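Local coordinates for 5' nucleotidase family protein (Staphylococcus aureus subsp. aureus, PDB 4Q7F), which belongs to the 5' nucleotidase family, joining a calcineurin-like phosphoesterase domain that holds manganese and magnesium to a C-terminal domain characteristic of that family, at residues 206-212 against 227-233; 162-168 against 181-187; 439-443 against 454-460. All blocks are in the same frame, centred on the assembly; numbering follows the deposited sequence. Where two conformers were deposited one is given.

In the fold
Interactions 1 and 2 are neighbours in the calcineurin-like domain, their centres about 11 Å apart. Both reach one mixed sheet, in which strands 155-163 and 201-207 lie side by side, and His-207 N meets Leu-162 O at 2.8 Å, probably as a hydrogen bond. A second link is Glu-228 OE1 to Ser-183 OG, 2.7 Å. Interaction 1 contains the magnesium ligand His-207; Asn-109 and His-247, which share that ion, also line the pocket of (2R,3S,5R)-5-(6-amino-9H-purin-9-yl)-tetrahydro-2-(hydroxymethyl)furan-3-ol, which lies about 7 Å from the side chain of Asn-227 and about 9 Å from that of Ile-167. Interaction 3 lies in the C-terminal domain, its centre about 39 Å from the centres of both others.

Interaction 1 (206-212 against 227-233); sequences YHGGFEK and NEGYAML. With MG (magnesium ion), chain B.
Glu-211 lays its carboxylate against two consecutive amides in the first turn of helix 229-236: Tyr-230 N donates to Glu-211 OE1 at 2.9 Å and Ala-231 N to Glu-211 OE2 at 3.0 Å. Both oxygens are met on their syn sides, each donor 22° out of the carboxylate plane. Glu-211 CG sits between the backbone N and the carbonyl carbon (chi1 72°), and a further bend at chi2 turns the acid back over the helix start.

Three more hydrogen bonds tie the loop down. Gly-229 N reaches Gly-209 O at 2.9 Å, and Gly-209 N reaches Asn-227 OD1 at 2.9 Å, while Asn-227 ND2 turns to Glu-221. Glu-228 N, at the N-cap position, donates to Tyr-206 OH at 3.0 Å; its carboxylate is hydrogen-bonded to Ser-183 OG and to the amides of Ala-184 and Phe-185, and a water lies between OE2 and Tyr-206 OH. His-207, next to Tyr-206, binds magnesium through NE2 at 2.6 Å, with Asp-72, Asn-109, His-247 and a water.

The apolar contacts are largely aromatic. Selenomethionine Met-232 sets SE over one face of the Tyr-206 ring, 4.1 Å from the centroid, a Met-aromatic contact; Gly-208 CA lies above the opposite face, near the rim. Lys-212 lays CB over the Tyr-230 ring in a CH-pi contact. Phe-210 turns a ring edge to the Gly-229 backbone, an approach suited to a residue without a side chain, and its CE1 meets Leu-233 CD1 at 3.6 Å.

Glu-211, at the helix start, faces amides that would be partly positive, consistent with an ionised acid stabilised by the helix dipole.

Interaction 2 (162-168 against 181-187); sequences LTTQFIP and FHSAFEI
The Phe-181 ring packs against Ile-167 and Pro-168, which present their aliphatic carbons to it. With CG anti to the carbonyl carbon (chi1 -53°), the ring swings to where Pro-168 CD lies over one face, 4.1 Å from the centroid in a CH-pi contact. Pro-168 CG, the next ring atom, comes within 3.6 Å of Phe-181 CD1. Ile-167 crosses the phenyl group at about a right angle: its CB is 3.6 Å from Phe-181 CE2, CG2 lies by CZ and CE2, and CD1 by CE2 and CD2, so the branched residue touches three neighbouring ring carbons.

Gln-165 has CG between its backbone N and carbonyl carbon (chi1 68°) and is extended beyond it, which carries the amide alongside Ser-183, with Gln-165 OE1 3.3 Å from Ser-183 CA. OE1 accepts from a water, whose leg to Phe-181 O is unusually short, and NE2 binds Gly-225 O. Ser-183 is the N-cap of helix 184-198: its OG accepts from Glu-186 N at 3.1 Å and is also hydrogen-bonded to Glu-228 OE1, whose carboxylate takes the Ala-184 and Phe-185 amides as well. Small Ala-184 lets the helix start come close to the strand end, with Ala-184 CB 4.2 Å from Leu-162 CB; Leu-162 CD2 then meets Ile-187 CG2 at 4.0 Å.

The contact sets the start of helix 184-198 against the end of strand 155-163, and Phe-181, ending strand 179-181, on the 3-10 turn at 167-168. Leu-162 and Ala-184 also touch Tyr-206 of strand 201-207 and Met-232 of helix 229-236, while Phe-181 and Ile-167 both rest on Ile-135 of strand 135-137.

Interaction 3 (439-443 against 454-460); sequences GVSYT and VSNMMIQ
Ser-441 and Met-458 exchange both of their backbone bonds, Ser-441 N to Met-458 O and Met-458 N to Ser-441 O, each 3.0 Å long. Thr-443 and Ser-455 form a second antiparallel hydrogen-bonded pair, with Thr-443 N to Ser-455 O at 2.9 Å and Ser-455 N to Thr-443 O at 2.8 Å. Tyr-442 alone separates the pairs on one strand, whereas Asn-456 and Met-457 lie between them on the other: a beta bulge in the hairpin of strands 441-445 and 454-459.

Asn-456 takes left-handed backbone angles (phi 57°, psi 37°), which asparagine tolerates better than most residues. Asn-456 O faces Ser-441 O, two acceptors 3.5 Å apart, and so takes a water as donor, 2.8 Å from Asn-456 O. Its side chain serves the hairpin too: Thr-443 OG1, placed anti to its own carbonyl carbon, donates to Asn-456 OD1 at 3.0 Å. Tyr-442 OH is bonded to Tyr-437 N, and the Tyr-442 backbone pairs with Lys-524 of strand 522-526. On the outer edge, Val-454 N bonds Glu-405 OE2 and the Met-457 backbone pairs with Val-464.

Among the apolar residues, Val-440 CG2 touches Ile-459 CG1 at 3.8 Å and the CE of selenomethionine Met-457 at 3.9 Å.

The chemistry implies a hairpin held by paired amides on either side of the bulge, where a water and the Thr-443 hydroxyl donate to the two carbonyl oxygens of Asn-456.

Interaction 1 (206-212 against 227-233)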
loop_
_atom_site.group_PDB
_atom_site.type_symbol
_atom_site.label_atom_id
_atom_site.label_comp_id
_atom_site.label_asym_id
_atom_site.label_seq_id
_atom_site.Cartn_x
_atom_site.Cartn_y
_atom_site.Cartn_z
ATOM N N TYR A 206 9.542 11.830 -3.148
ATOM C CA TYR A 206 8.258 11.551 -3.745
ATOM C C TYR A 206 7.695 10.230 -3.291
ATOM O O TYR A 206 8.308 9.192 -3.512
ATOM C CB TYR A 206 8.470 11.540 -5.259
ATOM C CG TYR A 206 7.300 11.110 -6.119
ATOM C CD1 TYR A 206 6.020 11.627 -5.925
ATOM C CD2 TYR A 206 7.506 10.261 -7.200
ATOM C CE1 TYR A 206 4.972 11.262 -6.761
ATOM C CE2 TYR A 206 6.473 9.891 -8.031
ATOM C CZ TYR A 206 5.209 10.393 -7.813
ATOM O OH TYR A 206 4.200 10.013 -8.658
ATOM N N HIS A 207 6.552 10.256 -2.607
ATOM C CA HIS A 207 5.932 9.023 -2.253
ATOM C C HIS A 207 5.148 8.577 -3.490
ATOM O O HIS A 207 3.970 8.823 -3.593
ATOM C CB HIS A 207 4.991 9.108 -1.085
ATOM C CG HIS A 207 4.499 7.762 -0.687
ATOM N ND1 HIS A 207 5.192 6.959 0.180
ATOM C CD2 HIS A 207 3.465 7.019 -1.143
ATOM C CE1 HIS A 207 4.569 5.806 0.307
ATOM N NE2 HIS A 207 3.522 5.815 -0.487
ATOM N N GLY A 208 5.867 7.978 -4.429
ATOM C CA GLY A 208 5.323 7.496 -5.678
ATOM C C GLY A 208 6.497 6.813 -6.355
ATOM O O GLY A 208 7.643 6.889 -5.848
ATOM N N GLY A 209 6.240 6.174 -7.489
ATOM C CA GLY A 209 7.284 5.438 -8.196
ATOM C C GLY A 209 7.441 5.726 -9.678
ATOM O O GLY A 209 7.191 6.848 -10.144
ATOM N N PHE A 210 7.836 4.691 -10.416
ATOM C CA PHE A 210 8.139 4.815 -11.826
ATOM C C PHE A 210 7.147 4.065 -12.690
ATOM O O PHE A 210 6.890 2.874 -12.481
ATOM C CB PHE A 210 9.566 4.338 -12.092
ATOM C CG PHE A 210 10.577 5.032 -11.235
ATOM C CD1 PHE A 210 10.859 6.373 -11.445
ATOM C CD2 PHE A 210 11.181 4.380 -10.178
ATOM C CE1 PHE A 210 11.761 7.042 -10.635
ATOM C CE2 PHE A 210 12.092 5.048 -9.357
ATOM C CZ PHE A 210 12.377 6.381 -9.586
ATOM N N GLU A 211 6.617 4.802 -13.661
ATOM C CA GLU A 211 5.612 4.315 -14.601
ATOM C C GLU A 211 6.245 3.762 -15.887
ATOM O O GLU A 211 5.561 3.125 -16.708
ATOM C CB GLU A 211 4.615 5.432 -14.916
ATOM C CG GLU A 211 5.106 6.582 -15.803
ATOM C CD GLU A 211 6.050 7.571 -15.139
ATOM O OE1 GLU A 211 6.649 7.252 -14.091
ATOM O OE2 GLU A 211 6.205 8.684 -15.697
ATOM N N LYS A 212 7.540 4.027 -16.057
ATOM C CA LYS A 212 8.326 3.516 -17.186
ATOM C C LYS A 212 9.639 2.980 -16.640
ATOM O O LYS A 212 10.093 3.406 -15.575
ATOM C CB LYS A 212 8.612 4.611 -18.204
ATOM C CG LYS A 212 7.399 5.051 -18.993
ATOM C CD LYS A 212 7.731 6.232 -19.884
ATOM C CE LYS A 212 6.526 6.669 -20.686
ATOM N NZ LYS A 212 6.859 7.837 -21.539
ATOM N N ASN A 227 1.760 7.153 -10.947
ATOM C CA ASN A 227 3.202 7.215 -10.811
ATOM C C ASN A 227 3.741 8.115 -11.886
ATOM O O ASN A 227 3.473 7.898 -13.079
ATOM C CB ASN A 227 3.787 5.806 -10.957
ATOM C CG ASN A 227 3.414 4.905 -9.799
ATOM O OD1 ASN A 227 3.795 5.167 -8.660
ATOM N ND2 ASN A 227 2.690 3.824 -10.088
ATOM N N GLU A 228 4.493 9.126 -11.469
ATOM C CA GLU A 228 5.036 10.117 -12.387
ATOM C C GLU A 228 6.552 10.266 -12.276
ATOM O O GLU A 228 7.113 11.245 -12.765
ATOM C CB GLU A 228 4.420 11.481 -12.057
ATOM C CG GLU A 228 2.915 11.488 -11.846
ATOM C CD GLU A 228 2.388 12.864 -11.478
ATOM O OE1 GLU A 228 2.559 13.799 -12.278
ATOM O OE2 GLU A 228 1.765 13.007 -10.412
ATOM N N GLY A 229 7.214 9.311 -11.635
ATOM C CA GLY A 229 8.651 9.394 -11.406
ATOM C C GLY A 229 9.508 9.468 -12.657
ATOM O O GLY A 229 10.493 10.211 -12.696
ATOM N N TYR A 230 9.148 8.703 -13.684
ATOM C CA TYR A 230 9.934 8.713 -14.907
ATOM C C TYR A 230 9.832 10.064 -15.609
ATOM O O TYR A 230 10.850 10.655 -15.984
ATOM C CB TYR A 230 9.541 7.589 -15.860
ATOM C CG TYR A 230 10.464 7.527 -17.047
ATOM C CD1 TYR A 230 10.230 8.307 -18.178
ATOM C CD2 TYR A 230 11.582 6.710 -17.031
ATOM C CE1 TYR A 230 11.092 8.274 -19.260
ATOM C CE2 TYR A 230 12.445 6.658 -18.117
ATOM C CZ TYR A 230 12.198 7.444 -19.223
ATOM O OH TYR A 230 13.062 7.394 -20.291
ATOM N N ALA A 231 8.608 10.551 -15.785
ATOM C CA ALA A 231 8.391 11.842 -16.436
ATOM C C ALA A 231 9.138 12.948 -15.679
ATOM O O ALA A 231 9.653 13.881 -16.284
ATOM C CB ALA A 231 6.913 12.155 -16.512
HETATM N N MSE A 232 9.189 12.835 -14.357
HETATM C CA MSE A 232 9.893 13.828 -13.525
HETATM C C MSE A 232 11.384 13.816 -13.805
HETATM O O MSE A 232 12.001 14.867 -14.022
HETATM C CB MSE A 232 9.569 13.564 -12.062
HETATM C CG MSE A 232 8.162 14.045 -11.717
HETATM SE SE MSE A 232 7.465 13.046 -10.152
HETATM C CE MSE A 232 8.010 14.390 -8.818
ATOM N N LEU A 233 11.987 12.633 -13.808
ATOM C CA LEU A 233 13.418 12.519 -14.107
ATOM C C LEU A 233 13.717 12.907 -15.554
ATOM O O LEU A 233 14.611 13.711 -15.819
ATOM C CB LEU A 233 13.915 11.095 -13.833
ATOM C CG LEU A 233 14.056 10.705 -12.365
ATOM C CD1 LEU A 233 14.160 9.201 -12.213
ATOM C CD2 LEU A 233 15.261 11.398 -11.756
HETATM MG MG MG B . 1.794 3.987 -0.974
HETATM O O HOH W 1 1.596 10.960 -8.799
HETATM O O HOH W 2 2.064 1.707 -1.292
#

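Interaction 2 (162-168 against 181-187)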
loop_
_atom_site.group_PDB
_atom_site.type_symbol
_atom_site.label_atom_id
_atom_site.label_comp_id
_atom_site.label_asym_id
_atom_site.label_seq_id
_atom_site.Cartn_x
_atom_site.Cartn_y
_atom_site.Cartn_z
ATOM N N LEU A 162 6.647 15.338 -2.080
ATOM C CA LEU A 162 5.535 15.147 -2.995
ATOM C C LEU A 162 4.899 13.804 -2.768
ATOM O O LEU A 162 5.564 12.855 -2.327
ATOM C CB LEU A 162 6.031 15.233 -4.433
ATOM C CG LEU A 162 6.510 16.621 -4.845
ATOM C CD1 LEU A 162 7.396 16.594 -6.088
ATOM C CD2 LEU A 162 5.318 17.547 -5.015
ATOM N N THR A 163 3.610 13.725 -3.094
ATOM C CA THR A 163 2.833 12.514 -2.889
ATOM C C THR A 163 2.029 12.135 -4.147
ATOM O O THR A 163 1.550 12.992 -4.895
ATOM C CB THR A 163 1.857 12.720 -1.707
ATOM O OG1 THR A 163 2.589 13.032 -0.499
ATOM C CG2 THR A 163 1.029 11.479 -1.475
ATOM N N THR A 164 1.911 10.850 -4.397
ATOM C CA THR A 164 1.071 10.374 -5.535
ATOM C C THR A 164 -0.304 11.078 -5.544
ATOM O O THR A 164 -1.015 11.149 -4.522
ATOM C CB THR A 164 0.910 8.847 -5.508
ATOM O OG1 THR A 164 0.036 8.416 -6.586
ATOM C CG2 THR A 164 0.342 8.386 -4.164
ATOM N N GLN A 165 -0.674 11.604 -6.707
ATOM C CA GLN A 165 -1.938 12.317 -6.860
ATOM C C GLN A 165 -3.145 11.383 -6.918
ATOM O O GLN A 165 -4.264 11.845 -6.812
ATOM C CB GLN A 165 -1.926 13.131 -8.165
ATOM C CG GLN A 165 -1.927 12.270 -9.431
ATOM C CD GLN A 165 -1.689 13.074 -10.693
ATOM O OE1 GLN A 165 -2.224 14.154 -10.854
ATOM N NE2 GLN A 165 -0.894 12.532 -11.607
ATOM N N PHE A 166 -2.912 10.078 -6.978
ATOM C CA PHE A 166 -3.984 9.110 -7.276
ATOM C C PHE A 166 -4.884 8.728 -6.099
ATOM O O PHE A 166 -5.753 7.899 -6.248
ATOM C CB PHE A 166 -3.329 7.854 -7.861
ATOM C CG PHE A 166 -4.070 7.244 -9.015
ATOM C CD1 PHE A 166 -4.133 7.917 -10.219
ATOM C CD2 PHE A 166 -4.610 5.973 -8.933
ATOM C CE1 PHE A 166 -4.776 7.365 -11.305
ATOM C CE2 PHE A 166 -5.244 5.406 -10.023
ATOM C CZ PHE A 166 -5.338 6.110 -11.208
ATOM N N ILE A 167 -4.674 9.349 -4.944
ATOM C CA ILE A 167 -5.450 9.065 -3.732
ATOM C C ILE A 167 -6.992 8.987 -3.901
ATOM O O ILE A 167 -7.615 8.117 -3.278
ATOM C CB ILE A 167 -5.014 9.992 -2.576
ATOM C CG1 ILE A 167 -3.561 9.655 -2.178
ATOM C CG2 ILE A 167 -5.942 9.827 -1.384
ATOM C CD1 ILE A 167 -2.852 10.622 -1.220
ATOM N N PRO A 168 -7.618 9.885 -4.721
ATOM C CA PRO A 168 -9.062 9.788 -4.946
ATOM C C PRO A 168 -9.532 8.455 -5.509
ATOM O O PRO A 168 -10.690 8.097 -5.323
ATOM C CB PRO A 168 -9.340 10.930 -5.946
ATOM C CG PRO A 168 -8.309 11.952 -5.591
ATOM C CD PRO A 168 -7.077 11.127 -5.304
ATOM N N PHE A 181 -5.656 17.188 -4.804
ATOM C CA PHE A 181 -4.413 16.491 -5.133
ATOM C C PHE A 181 -3.862 16.936 -6.471
ATOM O O PHE A 181 -4.459 16.679 -7.509
ATOM C CB PHE A 181 -4.653 14.981 -5.160
ATOM C CG PHE A 181 -5.277 14.469 -3.910
ATOM C CD1 PHE A 181 -6.656 14.538 -3.735
ATOM C CD2 PHE A 181 -4.503 13.957 -2.893
ATOM C CE1 PHE A 181 -7.242 14.100 -2.557
ATOM C CE2 PHE A 181 -5.081 13.520 -1.716
ATOM C CZ PHE A 181 -6.450 13.584 -1.550
ATOM N N HIS A 182 -2.701 17.571 -6.465
ATOM C CA HIS A 182 -2.119 18.037 -7.717
ATOM C C HIS A 182 -1.024 17.103 -8.236
ATOM O O HIS A 182 -0.347 16.413 -7.463
ATOM C CB HIS A 182 -1.544 19.447 -7.526
ATOM C CG HIS A 182 -2.554 20.453 -7.075
ATOM N ND1 HIS A 182 -3.297 21.208 -7.954
ATOM C CD2 HIS A 182 -2.935 20.837 -5.835
ATOM C CE1 HIS A 182 -4.107 22.003 -7.276
ATOM N NE2 HIS A 182 -3.901 21.801 -5.988
ATOM N N SER A 183 -0.873 17.071 -9.559
ATOM C CA SER A 183 0.185 16.295 -10.198
ATOM C C SER A 183 1.554 16.607 -9.572
ATOM O O SER A 183 1.920 17.778 -9.452
ATOM C CB SER A 183 0.254 16.662 -11.674
ATOM O OG SER A 183 1.482 16.239 -12.236
ATOM N N ALA A 184 2.302 15.571 -9.199
ATOM C CA ALA A 184 3.633 15.747 -8.621
ATOM C C ALA A 184 4.561 16.339 -9.668
ATOM O O ALA A 184 5.422 17.145 -9.346
ATOM C CB ALA A 184 4.188 14.432 -8.106
ATOM N N PHE A 185 4.366 15.960 -10.923
ATOM C CA PHE A 185 5.172 16.503 -12.006
ATOM C C PHE A 185 4.978 18.011 -12.130
ATOM O O PHE A 185 5.952 18.766 -12.270
ATOM C CB PHE A 185 4.788 15.852 -13.340
ATOM C CG PHE A 185 5.544 16.397 -14.520
ATOM C CD1 PHE A 185 5.195 17.612 -15.078
ATOM C CD2 PHE A 185 6.599 15.694 -15.071
ATOM C CE1 PHE A 185 5.892 18.125 -16.156
ATOM C CE2 PHE A 185 7.294 16.195 -16.159
ATOM C CZ PHE A 185 6.941 17.414 -16.701
ATOM N N GLU A 186 3.718 18.446 -12.111
ATOM C CA GLU A 186 3.397 19.872 -12.281
ATOM C C GLU A 186 3.900 20.727 -11.129
ATOM O O GLU A 186 4.428 21.811 -11.349
ATOM C CB GLU A 186 1.898 20.089 -12.458
ATOM C CG GLU A 186 1.326 19.449 -13.713
ATOM C CD GLU A 186 -0.160 19.694 -13.867
ATOM O OE1 GLU A 186 -0.710 20.567 -13.150
ATOM O OE2 GLU A 186 -0.773 19.013 -14.715
ATOM N N ILE A 187 3.724 20.252 -9.903
ATOM C CA ILE A 187 4.193 21.015 -8.747
ATOM C C ILE A 187 5.725 21.092 -8.754
ATOM O O ILE A 187 6.305 22.138 -8.441
ATOM C CB ILE A 187 3.647 20.444 -7.430
ATOM C CG1 ILE A 187 2.120 20.541 -7.412
ATOM C CG2 ILE A 187 4.236 21.176 -6.234
ATOM C CD1 ILE A 187 1.560 21.934 -7.660
HETATM O O HOH W 3 -4.392 15.399 -9.711
#

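Interaction 3 (439-443 against 454-460)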
loop_
_atom_site.group_PDB
_atom_site.type_symbol
_atom_site.label_atom_id
_atom_site.label_comp_id
_atom_site.label_asym_id
_atom_site.label_seq_id
_atom_site.Cartn_x
_atom_site.Cartn_y
_atom_site.Cartn_z
ATOM N N GLY A 439 -22.458 -15.243 -5.920
ATOM C CA GLY A 439 -23.803 -14.932 -6.311
ATOM C C GLY A 439 -23.966 -14.998 -7.805
ATOM O O GLY A 439 -25.088 -15.011 -8.292
ATOM N N VAL A 440 -22.842 -15.042 -8.523
ATOM C CA VAL A 440 -22.844 -15.139 -9.965
ATOM C C VAL A 440 -21.863 -16.233 -10.349
ATOM O O VAL A 440 -20.763 -16.292 -9.806
ATOM C CB VAL A 440 -22.458 -13.798 -10.646
ATOM C CG1 VAL A 440 -21.096 -13.302 -10.210
ATOM C CG2 VAL A 440 -22.489 -13.905 -12.156
ATOM N N SER A 441 -22.289 -17.127 -11.243
ATOM C CA SER A 441 -21.443 -18.183 -11.746
ATOM C C SER A 441 -20.970 -17.748 -13.128
ATOM O O SER A 441 -21.681 -17.026 -13.832
ATOM C CB SER A 441 -22.172 -19.538 -11.793
ATOM O OG SER A 441 -23.219 -19.512 -12.715
ATOM N N TYR A 442 -19.781 -18.203 -13.507
ATOM C CA TYR A 442 -19.136 -17.792 -14.764
ATOM C C TYR A 442 -17.961 -18.678 -15.140
ATOM O O TYR A 442 -17.425 -19.435 -14.332
ATOM C CB TYR A 442 -18.658 -16.331 -14.653
ATOM C CG TYR A 442 -17.790 -16.055 -13.434
ATOM C CD1 TYR A 442 -18.363 -15.859 -12.177
ATOM C CD2 TYR A 442 -16.395 -15.955 -13.534
ATOM C CE1 TYR A 442 -17.572 -15.607 -11.052
ATOM C CE2 TYR A 442 -15.610 -15.704 -12.414
ATOM C CZ TYR A 442 -16.205 -15.526 -11.174
ATOM O OH TYR A 442 -15.416 -15.268 -10.053
ATOM N N THR A 443 -17.566 -18.551 -16.396
ATOM C CA THR A 443 -16.496 -19.295 -16.969
ATOM C C THR A 443 -15.542 -18.279 -17.567
ATOM O O THR A 443 -15.968 -17.373 -18.302
ATOM C CB THR A 443 -16.993 -20.192 -18.130
ATOM O OG1 THR A 443 -17.950 -21.141 -17.645
ATOM C CG2 THR A 443 -15.820 -20.937 -18.758
ATOM N N VAL A 454 -15.106 -13.723 -20.424
ATOM C CA VAL A 454 -16.133 -14.179 -19.487
ATOM C C VAL A 454 -17.349 -14.731 -20.257
ATOM O O VAL A 454 -17.860 -14.069 -21.108
ATOM C CB VAL A 454 -16.570 -13.062 -18.550
ATOM C CG1 VAL A 454 -17.656 -13.549 -17.596
ATOM C CG2 VAL A 454 -15.378 -12.532 -17.752
ATOM N N SER A 455 -17.740 -15.957 -19.928
ATOM C CA SER A 455 -18.852 -16.664 -20.556
ATOM C C SER A 455 -19.733 -17.311 -19.504
ATOM O O SER A 455 -19.357 -17.418 -18.323
ATOM C CB SER A 455 -18.314 -17.766 -21.460
ATOM O OG SER A 455 -17.676 -17.231 -22.598
ATOM N N ASN A 456 -20.906 -17.732 -19.956
ATOM C CA ASN A 456 -21.869 -18.479 -19.147
ATOM C C ASN A 456 -22.321 -17.796 -17.847
ATOM O O ASN A 456 -22.568 -18.484 -16.847
ATOM C CB ASN A 456 -21.259 -19.849 -18.816
ATOM C CG ASN A 456 -20.754 -20.580 -20.048
ATOM O OD1 ASN A 456 -19.555 -20.897 -20.142
ATOM N ND2 ASN A 456 -21.657 -20.829 -21.025
HETATM N N MSE A 457 -22.476 -16.471 -17.864
HETATM C CA MSE A 457 -22.839 -15.748 -16.626
HETATM C C MSE A 457 -24.256 -16.048 -16.193
HETATM O O MSE A 457 -25.169 -15.930 -16.983
HETATM C CB MSE A 457 -22.715 -14.240 -16.794
HETATM C CG MSE A 457 -21.284 -13.762 -16.879
HETATM SE SE MSE A 457 -21.308 -11.791 -16.928
HETATM C CE MSE A 457 -22.023 -11.485 -15.144
HETATM N N MSE A 458 -24.442 -16.418 -14.929
HETATM C CA MSE A 458 -25.762 -16.737 -14.416
HETATM C C MSE A 458 -25.925 -16.256 -13.015
HETATM O O MSE A 458 -25.062 -16.476 -12.174
HETATM C CB MSE A 458 -26.031 -18.245 -14.390
HETATM C CG MSE A 458 -25.869 -18.881 -15.758
HETATM SE SE MSE A 458 -27.466 -18.547 -16.857
HETATM C CE MSE A 458 -28.461 -20.116 -16.221
ATOM N N ILE A 459 -27.070 -15.626 -12.760
ATOM C CA ILE A 459 -27.433 -15.099 -11.443
ATOM C C ILE A 459 -28.784 -15.732 -11.100
ATOM O O ILE A 459 -29.801 -15.373 -11.673
ATOM C CB ILE A 459 -27.496 -13.559 -11.464
ATOM C CG1 ILE A 459 -26.114 -13.007 -11.810
ATOM C CG2 ILE A 459 -27.969 -13.008 -10.109
ATOM C CD1 ILE A 459 -26.047 -11.516 -12.038
ATOM N N GLN A 460 -28.775 -16.725 -10.217
ATOM C CA GLN A 460 -29.992 -17.425 -9.772
ATOM C C GLN A 460 -30.820 -18.096 -10.894
ATOM O O GLN A 460 -31.986 -17.737 -11.135
ATOM C CB GLN A 460 -30.882 -16.501 -8.934
ATOM C CG GLN A 460 -30.215 -16.016 -7.652
ATOM C CD GLN A 460 -31.096 -15.095 -6.829
ATOM O OE1 GLN A 460 -32.196 -14.717 -7.250
ATOM N NE2 GLN A 460 -30.612 -14.719 -5.643
HETATM O O HOH W 4 -22.433 -20.389 -14.816
#